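PDB 4PSR: alpha-fucosidase GH29 from Fusarium graminearum, which hydrolyses alpha-L-fucosides as a family 29 glycoside hydrolase and probably removes alpha-1,6-linked fucose from the innermost N-acetylglucosamine of glycoprotein glycans. Local coordinates for residues V31-G36 against A107-V112; P122-H127 against D150-W155. All coordinates share one frame; numbering follows the deposited sequence. Where two conformers were deposited one is given.

Contact 1: V31-G36 against A107-V112; sequences VYWHWG and AIIKIV. With FUL (beta-L-fucopyranose), chain M.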
ATOM      1  N   VAL A  31       1.982  -3.204  -8.583  1.00  8.78           N
ATOM      2  CA  VAL A  31       3.419  -3.399  -8.613  1.00  8.93           C
ATOM      3  C   VAL A  31       4.132  -2.137  -9.090  1.00  9.59           C
ATOM      4  O   VAL A  31       3.758  -1.516 -10.073  1.00  9.85           O
ATOM      5  CB  VAL A  31       3.808  -4.600  -9.534  1.00  9.14           C
ATOM      6  CG1 VAL A  31       5.318  -4.690  -9.708  1.00 10.70           C
ATOM      7  CG2 VAL A  31       3.257  -5.900  -8.969  1.00 11.35           C
ATOM      8  N   TYR A  32       5.214  -1.782  -8.409  1.00  8.96           N
ATOM      9  CA  TYR A  32       6.096  -0.718  -8.858  1.00  9.39           C
ATOM     10  C   TYR A  32       7.549  -1.134  -8.702  1.00  9.35           C
ATOM     11  O   TYR A  32       7.831  -2.229  -8.235  1.00  8.55           O
ATOM     12  CB  TYR A  32       5.797   0.655  -8.214  1.00  9.72           C
ATOM     13  CG  TYR A  32       6.179   0.949  -6.758  1.00 11.22           C
ATOM     14  CD1 TYR A  32       6.518   2.244  -6.400  1.00 10.26           C
ATOM     15  CD2 TYR A  32       6.119  -0.005  -5.766  1.00 10.45           C
ATOM     16  CE1 TYR A  32       6.819   2.572  -5.113  1.00 12.13           C
ATOM     17  CE2 TYR A  32       6.425   0.313  -4.449  1.00 10.83           C
ATOM     18  CZ  TYR A  32       6.756   1.599  -4.129  1.00 10.64           C
ATOM     19  OH  TYR A  32       7.027   1.898  -2.789  1.00 11.89           O
ATOM     20  N   TRP A  33       8.460  -0.285  -9.160  1.00  9.62           N
ATOM     21  CA  TRP A  33       9.862  -0.658  -9.186  1.00  8.91           C
ATOM     22  C   TRP A  33      10.777   0.523  -8.891  1.00  9.92           C
ATOM     23  O   TRP A  33      10.706   1.559  -9.536  1.00 10.19           O
ATOM     24  CB  TRP A  33      10.250  -1.331 -10.531  1.00  9.48           C
ATOM     25  CG  TRP A  33       9.667  -0.715 -11.752  1.00  9.03           C
ATOM     26  CD1 TRP A  33      10.233   0.212 -12.572  1.00  9.30           C
ATOM     27  CD2 TRP A  33       8.417  -1.056 -12.343  1.00  9.04           C
ATOM     28  NE1 TRP A  33       9.391   0.504 -13.632  1.00 11.36           N
ATOM     29  CE2 TRP A  33       8.262  -0.256 -13.494  1.00 10.90           C
ATOM     30  CE3 TRP A  33       7.384  -1.913 -11.974  1.00  9.77           C
ATOM     31  CZ2 TRP A  33       7.128  -0.321 -14.287  1.00 10.56           C
ATOM     32  CZ3 TRP A  33       6.251  -1.969 -12.774  1.00 10.42           C
ATOM     33  CH2 TRP A  33       6.133  -1.174 -13.903  1.00 10.91           C
ATOM     34  N   HIS A  34      11.654   0.296  -7.923  1.00 10.37           N
ATOM     35  CA  HIS A  34      12.736   1.224  -7.617  1.00  9.99           C
ATOM     36  C   HIS A  34      13.923   0.907  -8.525  1.00  9.05           C
ATOM     37  O   HIS A  34      14.813   0.148  -8.154  1.00 11.27           O
ATOM     38  CB  HIS A  34      13.167   1.099  -6.147  1.00 11.20           C
ATOM     39  CG  HIS A  34      12.242   1.750  -5.159  1.00 10.49           C
ATOM     40  ND1 HIS A  34      10.950   1.330  -4.922  1.00 10.47           N
ATOM     41  CD2 HIS A  34      12.458   2.783  -4.306  1.00  9.79           C
ATOM     42  CE1 HIS A  34      10.409   2.089  -3.978  1.00 13.79           C
ATOM     43  NE2 HIS A  34      11.307   2.971  -3.587  1.00 12.46           N
ATOM     44  N   TRP A  35      13.943   1.548  -9.682  1.00 10.59           N
ATOM     45  CA  TRP A  35      14.994   1.338 -10.665  1.00  9.60           C
ATOM     46  C   TRP A  35      15.407   2.676 -11.189  1.00  9.41           C
ATOM     47  O   TRP A  35      14.577   3.443 -11.666  1.00 11.36           O
ATOM     48  CB  TRP A  35      14.473   0.474 -11.810  1.00 10.92           C
ATOM     49  CG  TRP A  35      15.489   0.153 -12.872  1.00  9.87           C
ATOM     50  CD1 TRP A  35      16.659  -0.522 -12.722  1.00 13.41           C
ATOM     51  CD2 TRP A  35      15.403   0.516 -14.245  1.00 10.30           C
ATOM     52  NE1 TRP A  35      17.304  -0.603 -13.928  1.00 12.47           N
ATOM     53  CE2 TRP A  35      16.544   0.024 -14.881  1.00 10.35           C
ATOM     54  CE3 TRP A  35      14.456   1.218 -14.997  1.00 12.54           C
ATOM     55  CZ2 TRP A  35      16.769   0.186 -16.251  1.00 12.40           C
ATOM     56  CZ3 TRP A  35      14.670   1.373 -16.365  1.00 14.92           C
ATOM     57  CH2 TRP A  35      15.820   0.864 -16.971  1.00 13.55           C
ATOM     58  N   GLY A  36      16.694   2.986 -11.100  1.00 10.40           N
ATOM     59  CA  GLY A  36      17.174   4.273 -11.580  1.00 10.96           C
ATOM     60  C   GLY A  36      18.680   4.421 -11.442  1.00  9.42           C
ATOM     61  O   GLY A  36      19.367   3.442 -11.269  1.00 10.35           O
ATOM     62  N   ALA A 107       8.828  -7.198 -21.883  1.00 13.07           N
ATOM     63  CA  ALA A 107       8.813  -8.462 -21.166  1.00 12.11           C
ATOM     64  C   ALA A 107       8.489  -8.252 -19.676  1.00 12.00           C
ATOM     65  O   ALA A 107       7.708  -9.009 -19.083  1.00 12.46           O
ATOM     66  CB  ALA A 107      10.144  -9.211 -21.335  1.00 13.48           C
ATOM     67  N   ILE A 108       9.082  -7.211 -19.080  1.00 10.79           N
ATOM     68  CA  ILE A 108       8.839  -6.933 -17.677  1.00 11.71           C
ATOM     69  C   ILE A 108       7.375  -6.603 -17.453  1.00 10.55           C
ATOM     70  O   ILE A 108       6.762  -7.104 -16.534  1.00 10.66           O
ATOM     71  CB  ILE A 108       9.768  -5.845 -17.145  1.00 11.72           C
ATOM     72  CG1 ILE A 108      11.187  -6.410 -17.060  1.00 12.00           C
ATOM     73  CG2 ILE A 108       9.285  -5.332 -15.784  1.00 13.05           C
ATOM     74  CD1 ILE A 108      12.247  -5.348 -16.829  1.00 14.57           C
ATOM     75  N   ILE A 109       6.790  -5.783 -18.319  1.00 10.60           N
ATOM     76  CA  ILE A 109       5.373  -5.461 -18.145  1.00 11.90           C
ATOM     77  C   ILE A 109       4.456  -6.678 -18.351  1.00 10.32           C
ATOM     78  O   ILE A 109       3.469  -6.785 -17.678  1.00 11.56           O
ATOM     79  CB  ILE A 109       4.960  -4.241 -18.975  1.00 11.14           C
ATOM     80  CG1 ILE A 109       5.738  -3.000 -18.500  1.00 10.89           C
ATOM     81  CG2 ILE A 109       3.463  -3.962 -18.863  1.00 12.06           C
ATOM     82  CD1 ILE A 109       5.650  -2.657 -16.971  1.00 13.72           C
ATOM     83  N   LYS A 110       4.808  -7.585 -19.254  0.52 12.31           N
ATOM     84  CA  LYS A 110       4.032  -8.809 -19.405  0.52 11.67           C
ATOM     85  C   LYS A 110       4.073  -9.656 -18.126  0.52 10.69           C
ATOM     86  O   LYS A 110       3.058 -10.232 -17.732  0.52 12.60           O
ATOM     87  CB  LYS A 110       4.518  -9.649 -20.603  0.52 14.76           C
ATOM     88  CG  LYS A 110       4.286  -9.025 -21.971  0.52 15.56           C
ATOM     89  CD  LYS A 110       2.836  -8.819 -22.269  0.52 18.86           C
ATOM     90  CE  LYS A 110       2.628  -8.351 -23.701  0.52 23.35           C
ATOM     91  NZ  LYS A 110       1.194  -8.081 -23.949  0.52 18.03           N
ATOM     92  N   ILE A 111       5.240  -9.736 -17.480  1.00 11.05           N
ATOM     93  CA  ILE A 111       5.388 -10.434 -16.209  1.00 11.48           C
ATOM     94  C   ILE A 111       4.542  -9.756 -15.114  1.00 10.38           C
ATOM     95  O   ILE A 111       3.857 -10.400 -14.335  1.00 11.78           O
ATOM     96  CB  ILE A 111       6.887 -10.530 -15.806  1.00 11.22           C
ATOM     97  CG1 ILE A 111       7.635 -11.449 -16.778  1.00 12.79           C
ATOM     98  CG2 ILE A 111       7.038 -11.008 -14.379  1.00 13.97           C
ATOM     99  CD1 ILE A 111       9.130 -11.233 -16.813  1.00 15.43           C
ATOM    100  N   VAL A 112       4.593  -8.428 -15.071  1.00 10.78           N
ATOM    101  CA  VAL A 112       3.789  -7.695 -14.101  1.00 12.56           C
ATOM    102  C   VAL A 112       2.276  -7.950 -14.331  1.00  9.04           C
ATOM    103  O   VAL A 112       1.523  -8.195 -13.400  1.00 10.29           O
ATOM    104  CB  VAL A 112       4.152  -6.197 -14.119  1.00 10.99           C
ATOM    105  CG1 VAL A 112       3.178  -5.394 -13.297  1.00 12.38           C
ATOM    106  CG2 VAL A 112       5.589  -5.993 -13.584  1.00 12.16           C
TER
HETATM  107  C1  FUL M 622      11.042   5.349   1.953  1.00 13.49           C
HETATM  108  C2  FUL M 622      12.225   5.732   1.088  1.00 16.14           C
HETATM  109  O2  FUL M 622      13.202   6.500   1.808  1.00 13.61           O
HETATM  110  C3  FUL M 622      12.820   4.436   0.603  1.00 13.34           C
HETATM  111  O3  FUL M 622      13.979   4.719  -0.150  1.00 12.57           O
HETATM  112  C4  FUL M 622      11.772   3.741  -0.228  1.00 13.81           C
HETATM  113  O4  FUL M 622      11.488   4.526  -1.383  1.00 13.00           O
HETATM  114  C5  FUL M 622      10.519   3.533   0.613  1.00 14.89           C
HETATM  115  C6  FUL M 622       9.381   2.910  -0.167  1.00 15.82           C
HETATM  116  O5  FUL M 622      10.033   4.749   1.176  1.00 13.26           O
HETATM  117  O1  FUL M 622      10.498   6.520   2.505  1.00 15.10           O
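Val31 and Trp33, on the outward side of strand 29-33, pack against Ile109 and Val112 of helix 105-114, and no hydrogen bond joins the two segments. The apolar contacts are three. Val31 and Val112 meet tip to tip, Val31 CB lying 3.9 Å from Val112 CG1. Trp33 turns its six-membered ring to the helix: Ile109 CD1 comes obliquely to CH2 of Trp33 at a close 3.4 Å, the two side chains crossing at about a right angle. Val112 CG2 approaches Trp33 CZ3 more loosely, at 4.2 Å. With CG of Trp33 between its backbone N and carbonyl carbon (chi1 41°), the indole folds back along the strand toward Val31, which puts its six-membered ring beside Ile109 and Val112. The axes of strand 31-33 and helix 107-112 run roughly antiparallel, at 147°.

The contacts with the sugar are of two kinds. His34 NE2 hydrogen-bonds O4 of beta-L-fucopyranose at 2.7 Å, the hydroxyl lying in the imidazole plane at the ring edge. Asn342 holds His34 ND1, the other ring nitrogen, which fixes the ring's rotation. Tyr32 OH, by contrast, only touches the sugar's methyl carbon C6, at 3.7 Å. Apolar side chains turned out to a helix, with Tyr32 turned in and His34 just beyond the strand's C-terminal end at the sugar, are characteristic of a TIM barrel, whose active site lies at that end.

Contact 2: P122-H127 against D150-W155; sequences PVAEHH and DLVKLW. With FUL (beta-L-fucopyranose), chain M.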
ATOM      1  N   PRO A 122       6.474   2.917 -12.649  1.00  9.26           N
ATOM      2  CA  PRO A 122       7.816   3.181 -12.126  1.00  9.74           C
ATOM      3  C   PRO A 122       7.842   4.146 -10.942  1.00 10.20           C
ATOM      4  O   PRO A 122       6.965   4.988 -10.774  1.00  9.95           O
ATOM      5  CB  PRO A 122       8.504   3.908 -13.277  1.00 10.84           C
ATOM      6  CG  PRO A 122       7.340   4.652 -13.961  1.00 11.16           C
ATOM      7  CD  PRO A 122       6.182   3.691 -13.877  1.00  8.15           C
ATOM      8  N   VAL A 123       8.911   4.046 -10.169  1.00  8.94           N
ATOM      9  CA  VAL A 123       9.437   5.207  -9.474  1.00  9.13           C
ATOM     10  C   VAL A 123       9.922   6.153 -10.567  1.00 10.15           C
ATOM     11  O   VAL A 123      10.827   5.818 -11.341  1.00 10.78           O
ATOM     12  CB  VAL A 123      10.593   4.830  -8.511  1.00 10.29           C
ATOM     13  CG1 VAL A 123      11.304   6.073  -8.004  1.00 10.55           C
ATOM     14  CG2 VAL A 123      10.051   4.013  -7.357  1.00 10.61           C
ATOM     15  N   ALA A 124       9.295   7.323 -10.682  1.00  9.80           N
ATOM     16  CA  ALA A 124       9.662   8.289 -11.720  1.00  9.47           C
ATOM     17  C   ALA A 124      10.788   9.201 -11.250  1.00 10.35           C
ATOM     18  O   ALA A 124      11.589   9.676 -12.073  1.00 11.45           O
ATOM     19  CB  ALA A 124       8.470   9.118 -12.145  1.00 10.94           C
ATOM     20  N   GLU A 125      10.836   9.483  -9.942  1.00 10.36           N
ATOM     21  CA  GLU A 125      11.949  10.258  -9.368  1.00  9.46           C
ATOM     22  C   GLU A 125      12.023   9.856  -7.901  1.00  9.94           C
ATOM     23  O   GLU A 125      11.022   9.993  -7.190  1.00 10.90           O
ATOM     24  CB  GLU A 125      11.737  11.753  -9.501  1.00 10.07           C
ATOM     25  CG  GLU A 125      12.905  12.523  -8.870  1.00 11.12           C
ATOM     26  CD  GLU A 125      12.945  13.993  -9.167  1.00 12.59           C
ATOM     27  OE1 GLU A 125      12.218  14.470 -10.037  1.00 11.37           O
ATOM     28  OE2 GLU A 125      13.733  14.693  -8.464  1.00 11.83           O
ATOM     29  N   HIS A 126      13.180   9.365  -7.476  1.00  9.52           N
ATOM     30  CA  HIS A 126      13.381   9.027  -6.069  1.00 10.05           C
ATOM     31  C   HIS A 126      13.897  10.279  -5.322  1.00  9.64           C
ATOM     32  O   HIS A 126      13.502  11.373  -5.665  1.00 10.94           O
ATOM     33  CB  HIS A 126      14.277   7.785  -5.961  1.00 10.58           C
ATOM     34  CG  HIS A 126      14.172   7.096  -4.650  1.00  9.20           C
ATOM     35  ND1 HIS A 126      15.136   7.238  -3.675  1.00 11.60           N
ATOM     36  CD2 HIS A 126      13.190   6.342  -4.109  1.00 10.25           C
ATOM     37  CE1 HIS A 126      14.771   6.552  -2.603  1.00 13.23           C
ATOM     38  NE2 HIS A 126      13.588   6.008  -2.837  1.00 11.94           N
ATOM     39  N   HIS A 127      14.737  10.111  -4.292  1.00 10.48           N
ATOM     40  CA  HIS A 127      15.273  11.239  -3.522  1.00 10.16           C
ATOM     41  C   HIS A 127      16.525  11.860  -4.169  1.00 10.33           C
ATOM     42  O   HIS A 127      16.979  12.905  -3.693  1.00 10.74           O
ATOM     43  CB  HIS A 127      15.734  10.805  -2.110  1.00 10.41           C
ATOM     44  CG  HIS A 127      14.710  10.135  -1.233  1.00  9.20           C
ATOM     45  ND1 HIS A 127      13.390  10.538  -1.104  1.00 10.67           N
ATOM     46  CD2 HIS A 127      14.876   9.106  -0.365  1.00 10.69           C
ATOM     47  CE1 HIS A 127      12.803   9.779  -0.189  1.00 10.32           C
ATOM     48  NE2 HIS A 127      13.669   8.892   0.260  1.00 11.72           N
ATOM     49  N   ASP A 150      13.289   8.136 -22.651  1.00 10.75           N
ATOM     50  CA  ASP A 150      12.287   8.625 -21.712  1.00 10.23           C
ATOM     51  C   ASP A 150      11.705   7.389 -21.018  1.00 10.96           C
ATOM     52  O   ASP A 150      10.728   6.777 -21.499  1.00 11.26           O
ATOM     53  CB  ASP A 150      11.224   9.445 -22.440  1.00 10.98           C
ATOM     54  CG  ASP A 150      10.188  10.062 -21.500  1.00 12.10           C
ATOM     55  OD1 ASP A 150      10.030   9.549 -20.388  1.00 12.84           O
ATOM     56  OD2 ASP A 150       9.528  11.032 -21.922  1.00 13.93           O
ATOM     57  N   LEU A 151      12.357   6.954 -19.937  1.00 11.25           N
ATOM     58  CA  LEU A 151      12.004   5.702 -19.275  1.00 11.68           C
ATOM     59  C   LEU A 151      10.587   5.723 -18.764  1.00 10.54           C
ATOM     60  O   LEU A 151       9.854   4.746 -18.941  1.00 11.25           O
ATOM     61  CB  LEU A 151      12.999   5.368 -18.154  1.00 12.12           C
ATOM     62  CG  LEU A 151      14.439   5.207 -18.637  1.00 11.98           C
ATOM     63  CD1 LEU A 151      15.357   5.072 -17.417  1.00 12.97           C
ATOM     64  CD2 LEU A 151      14.587   4.020 -19.571  1.00 12.64           C
ATOM     65  N   VAL A 152      10.190   6.830 -18.146  1.00 10.49           N
ATOM     66  CA  VAL A 152       8.840   6.918 -17.588  1.00 11.86           C
ATOM     67  C   VAL A 152       7.760   6.802 -18.687  1.00 11.45           C
ATOM     68  O   VAL A 152       6.779   6.107 -18.491  1.00 11.45           O
ATOM     69  CB  VAL A 152       8.729   8.154 -16.686  1.00 10.42           C
ATOM     70  CG1 VAL A 152       7.305   8.487 -16.378  1.00 10.94           C
ATOM     71  CG2 VAL A 152       9.524   7.904 -15.373  1.00 11.10           C
ATOM     72  N   LYS A 153       7.954   7.465 -19.820  0.53 11.20           N
ATOM     73  CA  LYS A 153       6.973   7.379 -20.903  0.53 12.17           C
ATOM     74  C   LYS A 153       6.919   5.968 -21.499  0.53 12.12           C
ATOM     75  O   LYS A 153       5.829   5.467 -21.770  0.53 13.17           O
ATOM     76  CB  LYS A 153       7.233   8.440 -21.970  0.53 11.71           C
ATOM     77  CG  LYS A 153       6.110   8.621 -22.987  0.53 16.47           C
ATOM     78  CD  LYS A 153       4.830   9.241 -22.413  0.53 13.95           C
ATOM     79  CE  LYS A 153       3.906   9.647 -23.553  0.53 18.70           C
ATOM     80  NZ  LYS A 153       2.537  10.021 -23.148  0.53 18.24           N
ATOM     81  N   LEU A 154       8.078   5.329 -21.659  1.00 11.74           N
ATOM     82  CA  LEU A 154       8.157   3.942 -22.153  1.00 12.30           C
ATOM     83  C   LEU A 154       7.344   3.022 -21.213  1.00 12.27           C
ATOM     84  O   LEU A 154       6.526   2.202 -21.658  1.00 12.10           O
ATOM     85  CB  LEU A 154       9.634   3.501 -22.113  1.00 18.41           C
ATOM     86  CG  LEU A 154      10.434   2.627 -23.066  1.00 39.94           C
ATOM     87  CD1 LEU A 154       9.960   2.639 -24.493  1.00 26.06           C
ATOM     88  CD2 LEU A 154      11.861   3.163 -22.990  1.00 23.28           C
ATOM     89  N   TRP A 155       7.574   3.128 -19.907  1.00 11.71           N
ATOM     90  CA  TRP A 155       6.833   2.307 -18.967  1.00  9.67           C
ATOM     91  C   TRP A 155       5.346   2.598 -19.021  1.00 12.37           C
ATOM     92  O   TRP A 155       4.528   1.667 -19.039  1.00 11.69           O
ATOM     93  CB  TRP A 155       7.296   2.527 -17.537  1.00 10.26           C
ATOM     94  CG  TRP A 155       8.673   2.016 -17.153  1.00 11.22           C
ATOM     95  CD1 TRP A 155       9.682   2.768 -16.639  1.00 10.24           C
ATOM     96  CD2 TRP A 155       9.165   0.670 -17.211  1.00 10.78           C
ATOM     97  NE1 TRP A 155      10.763   1.981 -16.376  1.00 11.07           N
ATOM     98  CE2 TRP A 155      10.487   0.693 -16.742  1.00 10.16           C
ATOM     99  CE3 TRP A 155       8.629  -0.539 -17.637  1.00 12.45           C
ATOM    100  CZ2 TRP A 155      11.264  -0.466 -16.624  1.00 12.32           C
ATOM    101  CZ3 TRP A 155       9.408  -1.686 -17.539  1.00 13.14           C
ATOM    102  CH2 TRP A 155      10.716  -1.635 -17.046  1.00 13.06           C
TER
HETATM  103  C1  FUL M 622      11.042   5.349   1.953  1.00 13.49           C
HETATM  104  C2  FUL M 622      12.225   5.732   1.088  1.00 16.14           C
HETATM  105  O2  FUL M 622      13.202   6.500   1.808  1.00 13.61           O
HETATM  106  C3  FUL M 622      12.820   4.436   0.603  1.00 13.34           C
HETATM  107  O3  FUL M 622      13.979   4.719  -0.150  1.00 12.57           O
HETATM  108  C4  FUL M 622      11.772   3.741  -0.228  1.00 13.81           C
HETATM  109  O4  FUL M 622      11.488   4.526  -1.383  1.00 13.00           O
HETATM  110  C5  FUL M 622      10.519   3.533   0.613  1.00 14.89           C
HETATM  111  C6  FUL M 622       9.381   2.910  -0.167  1.00 15.82           C
HETATM  112  O5  FUL M 622      10.033   4.749   1.176  1.00 13.26           O
HETATM  113  O1  FUL M 622      10.498   6.520   2.505  1.00 15.10           O
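O4 of beta-L-fucopyranose is gripped by two histidines, His126 NE2 at 3.0 Å and His34. The same NE2 of His126 also makes a weak, strongly bent bond to the sugar's O3 (122°), so this histidine spans two neighbouring hydroxyls. His127 NE2 takes O2 at 2.9 Å in a straighter bond (163°), with the hydroxyl in the plane of its ring; its ND1 is held by the carbonyl of His171. Successive histidines thus read three hydroxyls of one sugar.

Behind them, strand and helix meet through apolar groups alone. Val152 CG2, anti to its carbonyl carbon, presses on Ala124 CB at 3.6 Å, where the small methyl lets the backbones come near. Pro122 and Trp155 pass alongside one another, pointing opposite ways, and Pro122 CB comes obliquely to Trp155 CD1 at 3.7 Å. At the helix start, Asp150 is the N-cap: its OD1 accepts from Lys153 N at 3.0 Å, from above the carboxylate plane.

Helix 151-161 belongs to the beta-alpha-beta unit of strands 119-125 and 165-170; Pro122 and Ala124 also touch Ile168 on the latter strand, while Trp155 packs against Ile108 and Ile109 of helix 105-114.

Along the chain both segments of contact 1 come before those of contact 2, and helix 105-114 of the first leads directly into strand 119-125 of the second. Their centres are about 11 Å apart; they involve strands 29-33 and 119-125, parallel neighbours in the eight-stranded barrel, tied by a probable hydrogen bond from Val123 N to Trp33 O (3.1 Å). Outside the barrel, the indoles of Trp33 and Trp155 meet with planes at about 60°, merging both helix-strand interfaces into one apolar layer. At the C-terminal mouth, the rings of His34 and His126 meet at about 65°, and both hydrogen-bond the fucose. Two adjacent strands thus lead into histidines that bind one sugar, while their outer faces pack on helices.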